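Local coordinates for periphilin-1 (Homo sapiens, PDB 6SWG), which probably serves as a subunit of the HUSH silencing complex, its helical C-terminal domain assembling with another copy of itself and a chain of another protein, at residues Ala29-Glu34 / Val80-His85; Gln37-Asp42 / His73-Arg78. All coordinates share one frame; numbering follows the deposited sequence.

Contact 1: Ala29-Glu34 / Val80-His85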
ATOM      1  N   ALA B  29      17.427 -13.367 -16.640  1.00 80.70           N
ATOM      2  CA  ALA B  29      18.013 -12.257 -15.879  1.00 80.37           C
ATOM      3  C   ALA B  29      17.022 -11.112 -15.705  1.00 79.08           C
ATOM      4  O   ALA B  29      16.901 -10.562 -14.608  1.00 79.59           O
ATOM      5  CB  ALA B  29      19.279 -11.738 -16.586  1.00 80.06           C
ATOM      6  N   SER B  30      16.307 -10.742 -16.775  1.00 82.96           N
ATOM      7  CA  SER B  30      15.339  -9.665 -16.687  1.00 97.71           C
ATOM      8  C   SER B  30      14.166 -10.058 -15.811  1.00 97.79           C
ATOM      9  O   SER B  30      13.688  -9.239 -15.019  1.00 96.36           O
ATOM     10  CB  SER B  30      14.835  -9.269 -18.065  1.00 94.73           C
ATOM     11  OG  SER B  30      15.817  -8.533 -18.719  1.00109.79           O
ATOM     12  N   LYS B  31      13.677 -11.305 -15.954  1.00 92.96           N
ATOM     13  CA  LYS B  31      12.577 -11.761 -15.109  1.00 88.31           C
ATOM     14  C   LYS B  31      12.973 -11.721 -13.653  1.00 83.86           C
ATOM     15  O   LYS B  31      12.196 -11.300 -12.795  1.00 83.35           O
ATOM     16  CB  LYS B  31      12.175 -13.195 -15.463  1.00 88.86           C
ATOM     17  CG  LYS B  31      10.848 -13.667 -14.847  1.00 89.35           C
ATOM     18  CD  LYS B  31       9.655 -12.775 -15.214  1.00 93.55           C
ATOM     19  CE  LYS B  31       8.401 -13.131 -14.426  1.00 97.26           C
ATOM     20  NZ  LYS B  31       7.226 -12.327 -14.867  1.00101.67           N
ATOM     21  N   THR B  32      14.211 -12.070 -13.374  1.00 78.73           N
ATOM     22  CA  THR B  32      14.691 -12.030 -12.019  1.00 77.62           C
ATOM     23  C   THR B  32      14.727 -10.603 -11.526  1.00 77.98           C
ATOM     24  O   THR B  32      14.275 -10.308 -10.405  1.00 78.25           O
ATOM     25  CB  THR B  32      16.087 -12.670 -11.958  1.00 79.31           C
ATOM     26  OG1 THR B  32      16.022 -14.063 -12.355  1.00 78.85           O
ATOM     27  CG2 THR B  32      16.638 -12.550 -10.587  1.00 73.98           C
ATOM     28  N   LYS B  33      15.203  -9.691 -12.366  1.00 77.13           N
ATOM     29  CA  LYS B  33      15.270  -8.305 -11.923  1.00 81.56           C
ATOM     30  C   LYS B  33      13.872  -7.751 -11.631  1.00 81.17           C
ATOM     31  O   LYS B  33      13.659  -7.083 -10.601  1.00 82.52           O
ATOM     32  CB  LYS B  33      16.007  -7.478 -12.964  1.00 84.46           C
ATOM     33  CG  LYS B  33      16.064  -6.026 -12.600  1.00 95.08           C
ATOM     34  CD  LYS B  33      16.886  -5.248 -13.630  1.00106.07           C
ATOM     35  CE  LYS B  33      17.018  -3.735 -13.302  1.00113.63           C
ATOM     36  NZ  LYS B  33      18.051  -3.100 -14.248  1.00119.55           N
ATOM     37  N   GLU B  34      12.905  -8.055 -12.500  1.00 79.85           N
ATOM     38  CA  GLU B  34      11.537  -7.593 -12.291  1.00 84.14           C
ATOM     39  C   GLU B  34      10.958  -8.144 -10.983  1.00 83.65           C
ATOM     40  O   GLU B  34      10.360  -7.400 -10.189  1.00 78.67           O
ATOM     41  CB  GLU B  34      10.688  -7.977 -13.484  1.00 89.22           C
ATOM     42  CG  GLU B  34       9.197  -7.816 -13.290  1.00 93.80           C
ATOM     43  CD  GLU B  34       8.416  -8.610 -14.372  1.00 98.33           C
ATOM     44  OE1 GLU B  34       8.480  -9.869 -14.380  1.00 98.36           O
ATOM     45  OE2 GLU B  34       7.755  -7.984 -15.224  1.00 99.93           O
ATOM     46  N   VAL B  80      10.195 -16.859  -5.468  1.00 83.12           N
ATOM     47  CA  VAL B  80      10.996 -17.992  -5.896  1.00 84.15           C
ATOM     48  C   VAL B  80      10.186 -18.885  -6.829  1.00 84.94           C
ATOM     49  O   VAL B  80      10.638 -19.208  -7.956  1.00 82.64           O
ATOM     50  CB  VAL B  80      11.507 -18.767  -4.676  1.00 86.48           C
ATOM     51  CG1 VAL B  80      12.213 -20.061  -5.118  1.00 83.82           C
ATOM     52  CG2 VAL B  80      12.338 -17.815  -3.764  1.00 84.13           C
ATOM     53  N   GLU B  81       8.937 -19.233  -6.417  1.00 83.92           N
ATOM     54  CA  GLU B  81       8.130 -20.093  -7.271  1.00 84.07           C
ATOM     55  C   GLU B  81       7.910 -19.438  -8.627  1.00 81.33           C
ATOM     56  O   GLU B  81       8.003 -20.099  -9.661  1.00 79.40           O
ATOM     57  CB  GLU B  81       6.795 -20.444  -6.655  1.00 92.29           C
ATOM     58  CG  GLU B  81       6.433 -21.877  -7.054  1.00110.54           C
ATOM     59  CD  GLU B  81       6.012 -22.016  -8.554  1.00124.12           C
ATOM     60  OE1 GLU B  81       5.123 -21.215  -8.970  1.00128.34           O
ATOM     61  OE2 GLU B  81       6.585 -22.881  -9.323  1.00126.90           O
ATOM     62  N   GLU B  82       7.680 -18.123  -8.640  1.00 83.31           N
ATOM     63  CA  GLU B  82       7.402 -17.414  -9.876  1.00 86.91           C
ATOM     64  C   GLU B  82       8.547 -17.600 -10.856  1.00 84.27           C
ATOM     65  O   GLU B  82       8.339 -18.044 -11.990  1.00 78.55           O
ATOM     66  CB  GLU B  82       7.206 -15.935  -9.570  1.00 91.97           C
ATOM     67  CG  GLU B  82       7.026 -15.127 -10.815  1.00 99.69           C
ATOM     68  CD  GLU B  82       6.501 -13.709 -10.559  1.00 99.64           C
ATOM     69  OE1 GLU B  82       6.365 -13.321  -9.377  1.00 97.65           O
ATOM     70  OE2 GLU B  82       6.164 -13.025 -11.567  1.00 99.73           O
ATOM     71  N   LEU B  83       9.792 -17.442 -10.363  1.00 87.95           N
ATOM     72  CA  LEU B  83      10.944 -17.550 -11.250  1.00 84.64           C
ATOM     73  C   LEU B  83      11.055 -18.974 -11.789  1.00 80.64           C
ATOM     74  O   LEU B  83      11.267 -19.181 -13.002  1.00 76.43           O
ATOM     75  CB  LEU B  83      12.213 -17.141 -10.514  1.00 81.90           C
ATOM     76  CG  LEU B  83      13.452 -17.256 -11.411  1.00 82.70           C
ATOM     77  CD1 LEU B  83      13.380 -16.384 -12.623  1.00 81.21           C
ATOM     78  CD2 LEU B  83      14.708 -16.889 -10.608  1.00 82.07           C
ATOM     79  N   LYS B  84      10.825 -19.972 -10.922  1.00 81.43           N
ATOM     80  CA  LYS B  84      10.884 -21.352 -11.415  1.00 83.66           C
ATOM     81  C   LYS B  84       9.822 -21.581 -12.476  1.00 87.75           C
ATOM     82  O   LYS B  84      10.119 -22.075 -13.573  1.00 89.03           O
ATOM     83  CB  LYS B  84      10.735 -22.357 -10.294  1.00 90.95           C
ATOM     84  CG  LYS B  84      11.903 -22.357  -9.367  1.00108.97           C
ATOM     85  CD  LYS B  84      11.698 -23.378  -8.244  1.00112.17           C
ATOM     86  CE  LYS B  84      12.864 -23.351  -7.271  1.00111.44           C
ATOM     87  NZ  LYS B  84      12.869 -24.417  -6.202  1.00113.97           N
ATOM     88  N   HIS B  85       8.613 -21.080 -12.226  1.00 91.54           N
ATOM     89  CA  HIS B  85       7.560 -21.200 -13.224  1.00 89.18           C
ATOM     90  C   HIS B  85       8.024 -20.649 -14.561  1.00 79.16           C
ATOM     91  O   HIS B  85       7.931 -21.342 -15.585  1.00 76.36           O
ATOM     92  CB  HIS B  85       6.294 -20.495 -12.793  1.00 94.04           C
ATOM     93  CG  HIS B  85       5.106 -20.988 -13.536  1.00 99.78           C
ATOM     94  ND1 HIS B  85       4.395 -20.196 -14.404  1.00102.01           N
ATOM     95  CD2 HIS B  85       4.547 -22.218 -13.597  1.00105.17           C
ATOM     96  CE1 HIS B  85       3.423 -20.909 -14.942  1.00103.25           C
ATOM     97  NE2 HIS B  85       3.489 -22.134 -14.460  1.00105.49           N
TER

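Contact 2: Gln37-Asp42 / His73-Arg78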
ATOM      1  N   GLN B  37      12.383  -6.283  -8.089  1.00 84.97           N
ATOM      2  CA  GLN B  37      11.842  -4.952  -7.879  1.00 88.27           C
ATOM      3  C   GLN B  37      10.476  -5.041  -7.212  1.00 84.64           C
ATOM      4  O   GLN B  37      10.175  -4.328  -6.233  1.00 80.97           O
ATOM      5  CB  GLN B  37      11.739  -4.214  -9.215  1.00 91.21           C
ATOM      6  CG  GLN B  37      13.085  -3.923  -9.761  1.00 98.05           C
ATOM      7  CD  GLN B  37      13.049  -3.347 -11.160  1.00108.38           C
ATOM      8  OE1 GLN B  37      12.055  -3.481 -11.900  1.00111.46           O
ATOM      9  NE2 GLN B  37      14.160  -2.715 -11.557  1.00112.80           N
ATOM     10  N   VAL B  38       9.632  -5.922  -7.724  1.00 84.77           N
ATOM     11  CA  VAL B  38       8.318  -6.051  -7.120  1.00 86.37           C
ATOM     12  C   VAL B  38       8.463  -6.444  -5.659  1.00 84.78           C
ATOM     13  O   VAL B  38       7.801  -5.875  -4.782  1.00 83.59           O
ATOM     14  CB  VAL B  38       7.454  -7.044  -7.908  1.00 89.10           C
ATOM     15  CG1 VAL B  38       6.188  -7.303  -7.149  1.00 87.55           C
ATOM     16  CG2 VAL B  38       7.171  -6.493  -9.321  1.00 88.49           C
ATOM     17  N   TYR B  39       9.371  -7.373  -5.358  1.00 81.46           N
ATOM     18  CA  TYR B  39       9.468  -7.812  -3.980  1.00 80.57           C
ATOM     19  C   TYR B  39       9.939  -6.662  -3.110  1.00 86.22           C
ATOM     20  O   TYR B  39       9.448  -6.501  -1.985  1.00 88.73           O
ATOM     21  CB  TYR B  39      10.392  -9.029  -3.863  1.00 81.56           C
ATOM     22  CG  TYR B  39      10.468  -9.610  -2.473  1.00 77.09           C
ATOM     23  CD1 TYR B  39       9.319 -10.094  -1.827  1.00 77.04           C
ATOM     24  CD2 TYR B  39      11.675  -9.693  -1.814  1.00 78.79           C
ATOM     25  CE1 TYR B  39       9.363 -10.591  -0.509  1.00 71.31           C
ATOM     26  CE2 TYR B  39      11.766 -10.252  -0.530  1.00 76.83           C
ATOM     27  CZ  TYR B  39      10.595 -10.700   0.090  1.00 75.67           C
ATOM     28  OH  TYR B  39      10.696 -11.206   1.355  1.00 82.48           O
ATOM     29  N   ARG B  40      10.885  -5.849  -3.609  1.00 89.20           N
ATOM     30  CA  ARG B  40      11.431  -4.774  -2.793  1.00 95.01           C
ATOM     31  C   ARG B  40      10.337  -3.782  -2.466  1.00 90.30           C
ATOM     32  O   ARG B  40      10.211  -3.323  -1.328  1.00 86.76           O
ATOM     33  CB  ARG B  40      12.586  -4.080  -3.512  1.00108.29           C
ATOM     34  CG  ARG B  40      13.192  -2.910  -2.732  1.00124.04           C
ATOM     35  CD  ARG B  40      14.403  -2.280  -3.452  1.00141.30           C
ATOM     36  NE  ARG B  40      15.355  -1.752  -2.480  1.00157.40           N
ATOM     37  CZ  ARG B  40      16.502  -2.336  -2.144  1.00170.87           C
ATOM     38  NH1 ARG B  40      16.892  -3.467  -2.721  1.00175.26           N
ATOM     39  NH2 ARG B  40      17.274  -1.772  -1.234  1.00176.55           N
ATOM     40  N   GLN B  41       9.543  -3.445  -3.470  1.00 93.02           N
ATOM     41  CA  GLN B  41       8.366  -2.611  -3.291  1.00 95.76           C
ATOM     42  C   GLN B  41       7.442  -3.154  -2.209  1.00 90.43           C
ATOM     43  O   GLN B  41       7.013  -2.416  -1.319  1.00 89.29           O
ATOM     44  CB  GLN B  41       7.631  -2.561  -4.626  1.00104.30           C
ATOM     45  CG  GLN B  41       6.328  -1.805  -4.654  1.00114.79           C
ATOM     46  CD  GLN B  41       6.537  -0.318  -4.741  1.00123.03           C
ATOM     47  OE1 GLN B  41       7.687   0.157  -4.695  1.00124.31           O
ATOM     48  NE2 GLN B  41       5.440   0.437  -4.909  1.00127.10           N
ATOM     49  N   ASP B  42       7.117  -4.448  -2.270  1.00 85.60           N
ATOM     50  CA  ASP B  42       6.226  -5.018  -1.264  1.00 81.93           C
ATOM     51  C   ASP B  42       6.847  -4.975   0.124  1.00 80.42           C
ATOM     52  O   ASP B  42       6.175  -4.616   1.102  1.00 80.72           O
ATOM     53  CB  ASP B  42       5.845  -6.437  -1.634  1.00 84.29           C
ATOM     54  CG  ASP B  42       5.081  -6.517  -2.974  1.00 89.39           C
ATOM     55  OD1 ASP B  42       4.520  -5.495  -3.496  1.00 88.19           O
ATOM     56  OD2 ASP B  42       5.049  -7.657  -3.484  1.00 90.65           O
ATOM     57  N   HIS B  73       8.096 -13.665   4.333  1.00 86.60           N
ATOM     58  CA  HIS B  73       8.629 -14.975   3.986  1.00 90.08           C
ATOM     59  C   HIS B  73       7.784 -15.651   2.916  1.00 89.68           C
ATOM     60  O   HIS B  73       8.314 -16.104   1.882  1.00 86.19           O
ATOM     61  CB  HIS B  73       8.682 -15.824   5.227  1.00 92.07           C
ATOM     62  CG  HIS B  73       9.113 -17.216   4.974  1.00100.13           C
ATOM     63  ND1 HIS B  73      10.422 -17.551   4.693  1.00102.80           N
ATOM     64  CD2 HIS B  73       8.415 -18.379   4.963  1.00104.44           C
ATOM     65  CE1 HIS B  73      10.518 -18.864   4.545  1.00103.99           C
ATOM     66  NE2 HIS B  73       9.316 -19.392   4.712  1.00105.48           N
ATOM     67  N   GLU B  74       6.457 -15.650   3.099  1.00 95.92           N
ATOM     68  CA  GLU B  74       5.601 -16.352   2.156  1.00115.16           C
ATOM     69  C   GLU B  74       5.690 -15.703   0.784  1.00 94.34           C
ATOM     70  O   GLU B  74       5.872 -16.375  -0.236  1.00 85.11           O
ATOM     71  CB  GLU B  74       4.167 -16.357   2.657  1.00129.13           C
ATOM     72  CG  GLU B  74       3.200 -17.035   1.729  1.00138.06           C
ATOM     73  CD  GLU B  74       1.787 -17.021   2.253  1.00147.65           C
ATOM     74  OE1 GLU B  74       1.537 -16.392   3.298  1.00150.66           O
ATOM     75  OE2 GLU B  74       0.925 -17.687   1.649  1.00152.08           O
ATOM     76  N   ILE B  75       5.602 -14.380   0.748  1.00 83.29           N
ATOM     77  CA  ILE B  75       5.769 -13.651  -0.502  1.00 81.29           C
ATOM     78  C   ILE B  75       7.137 -13.947  -1.103  1.00 80.91           C
ATOM     79  O   ILE B  75       7.269 -14.154  -2.321  1.00 79.62           O
ATOM     80  CB  ILE B  75       5.565 -12.144  -0.240  1.00 80.89           C
ATOM     81  CG1 ILE B  75       4.126 -11.806   0.201  1.00 80.58           C
ATOM     82  CG2 ILE B  75       5.817 -11.352  -1.499  1.00 78.23           C
ATOM     83  CD1 ILE B  75       4.033 -10.476   0.935  1.00 79.46           C
ATOM     84  N   GLY B  76       8.179 -13.983  -0.247  1.00 81.36           N
ATOM     85  CA  GLY B  76       9.497 -14.362  -0.734  1.00 80.20           C
ATOM     86  C   GLY B  76       9.447 -15.677  -1.483  1.00 85.73           C
ATOM     87  O   GLY B  76       9.838 -15.744  -2.654  1.00 84.13           O
ATOM     88  N   GLU B  77       8.816 -16.697  -0.868  1.00 93.32           N
ATOM     89  CA  GLU B  77       8.716 -18.006  -1.494  1.00105.42           C
ATOM     90  C   GLU B  77       7.940 -17.930  -2.809  1.00 96.23           C
ATOM     91  O   GLU B  77       8.343 -18.544  -3.810  1.00 90.37           O
ATOM     92  CB  GLU B  77       8.069 -18.985  -0.527  1.00126.93           C
ATOM     93  CG  GLU B  77       8.937 -19.255   0.700  1.00145.67           C
ATOM     94  CD  GLU B  77      10.418 -19.447   0.372  1.00154.83           C
ATOM     95  OE1 GLU B  77      10.783 -20.537  -0.101  1.00158.37           O
ATOM     96  OE2 GLU B  77      11.213 -18.500   0.565  1.00156.47           O
ATOM     97  N   ARG B  78       6.849 -17.139  -2.853  1.00 93.16           N
ATOM     98  CA  ARG B  78       6.098 -17.043  -4.107  1.00 95.66           C
ATOM     99  C   ARG B  78       6.961 -16.460  -5.216  1.00 90.47           C
ATOM    100  O   ARG B  78       6.870 -16.888  -6.372  1.00 87.33           O
ATOM    101  CB  ARG B  78       4.807 -16.247  -3.932  1.00102.38           C
ATOM    102  CG  ARG B  78       3.751 -17.036  -3.146  1.00116.13           C
ATOM    103  CD  ARG B  78       2.450 -16.277  -3.006  1.00129.49           C
ATOM    104  NE  ARG B  78       1.506 -16.940  -2.112  1.00146.35           N
ATOM    105  CZ  ARG B  78       0.388 -16.378  -1.660  1.00159.60           C
ATOM    106  NH1 ARG B  78       0.076 -15.139  -2.021  1.00158.64           N
ATOM    107  NH2 ARG B  78      -0.419 -17.055  -0.848  1.00170.33           N
TER

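Contact 1: Ala29-Glu34 / Val80-His85
Lys31 and Thr32 meet Glu82 and Leu83 where the two long helices of an antiparallel helical hairpin, 23-56 and 61-93, lie side by side. The local axes come within 10.3 Å and run at 159° between their N-to-C directions; Thr32 and Leu83 form the nearest pair, their CA atoms 6.7 Å apart. On the buried side the forked end of Leu83 reaches OG1 of Thr32 with both methyls, CD1 at 3.5 Å and CD2 at 3.6 Å, a van der Waals contact with the hydroxyl oxygen. The polar need of that hydroxyl is met within its own helix, by a hydrogen bond with the carbonyl oxygen of Ile28. Leu83 also touches Ile35, and a chain of another protein packs on Leu83 and Thr32. Toward the partly exposed side, CG of Lys31 lies anti to its backbone N and the chain then bends at chi2 (57°), which takes the ammonium across to the extended Glu82 side chain at about a right angle. NZ forms a long salt bridge to Glu82 OE2, 3.5 Å away, and also binds Glu34 of its own helix. Glu34 OE1 and Glu82 OE2 are 4.8 Å apart, a like-charge approach that the shared ammonium probably offsets. The shorter bond of Lys31 lies within the first helix: NZ donates to Glu34 OE1 over 2.8 Å, on the syn side, 17° out of the carboxylate plane.

Contact 2: Gln37-Asp42 / His73-Arg78
Tyr39 carries most of the contact from the first helix, bringing its ring up to Ile75 and the backbone of Gly76. Its CG stands anti to the backbone N (chi1 -176°), which carries the ring over to the second helix although the side chain sets out along the flank of its own. CG2 of Ile75 meets the ring at its edge, near the ring plane, 3.7 Å from Tyr39 CD1 and 3.8 Å from CE1. The outer half of the ring passes on to Gly76: CE1 of Tyr39 is 3.6 Å from Gly76 N, and CZ is 3.9 Å from Gly76 CA. Since glycine has no side chain, the aromatic ring packs directly on main-chain atoms here. The phenol oxygen finds its polar partner in a hydrogen bond from Tyr39 OH to the carbonyl oxygen of Leu72, just before His73 on the other helix, so the bond runs between the helices and satisfies the polar end of a buried residue. A chain of another protein also packs on Tyr39. The two elements are helices 23-56 and 61-93 of an antiparallel helical hairpin; the short segments are nearly antiparallel, at 171°, with their axes 10.8 Å apart at closest approach. Three residues on, Asp42 brings its carboxylate near the same methyl, OD2 lying 4.3 Å from Ile75 CG2, a loose van der Waals approach. CG2 of Ile75 thus faces the ring edge and, more loosely, the carboxylate. On the second helix, further from the interface, Glu74 shares its carboxylate between two cations: OE2 pairs with Arg78 NH2 at 2.9 Å, while OE1 forms a salt bridge with Lys56 of the second subunit.

Both contacts join helix 23-56 to helix 61-93, contact 2 nested inside the stretch of chain closed by contact 1. The centre of contact 2 is about 1 Å from that of the chain, the centre of contact 1 about 11 Å, toward the chain ends. Each is partly buried, with two buried and two partly exposed residues among those that touch. Contact 1 adds an ionic link between the helices to its van der Waals packing of Leu83 on Thr32; contact 2 has no salt bridge or hydrogen bond across its segments and relies on aromatic packing against an aliphatic residue and main chain, a polar tie to the other helix, from Tyr39 OH to Leu72, falling just outside them.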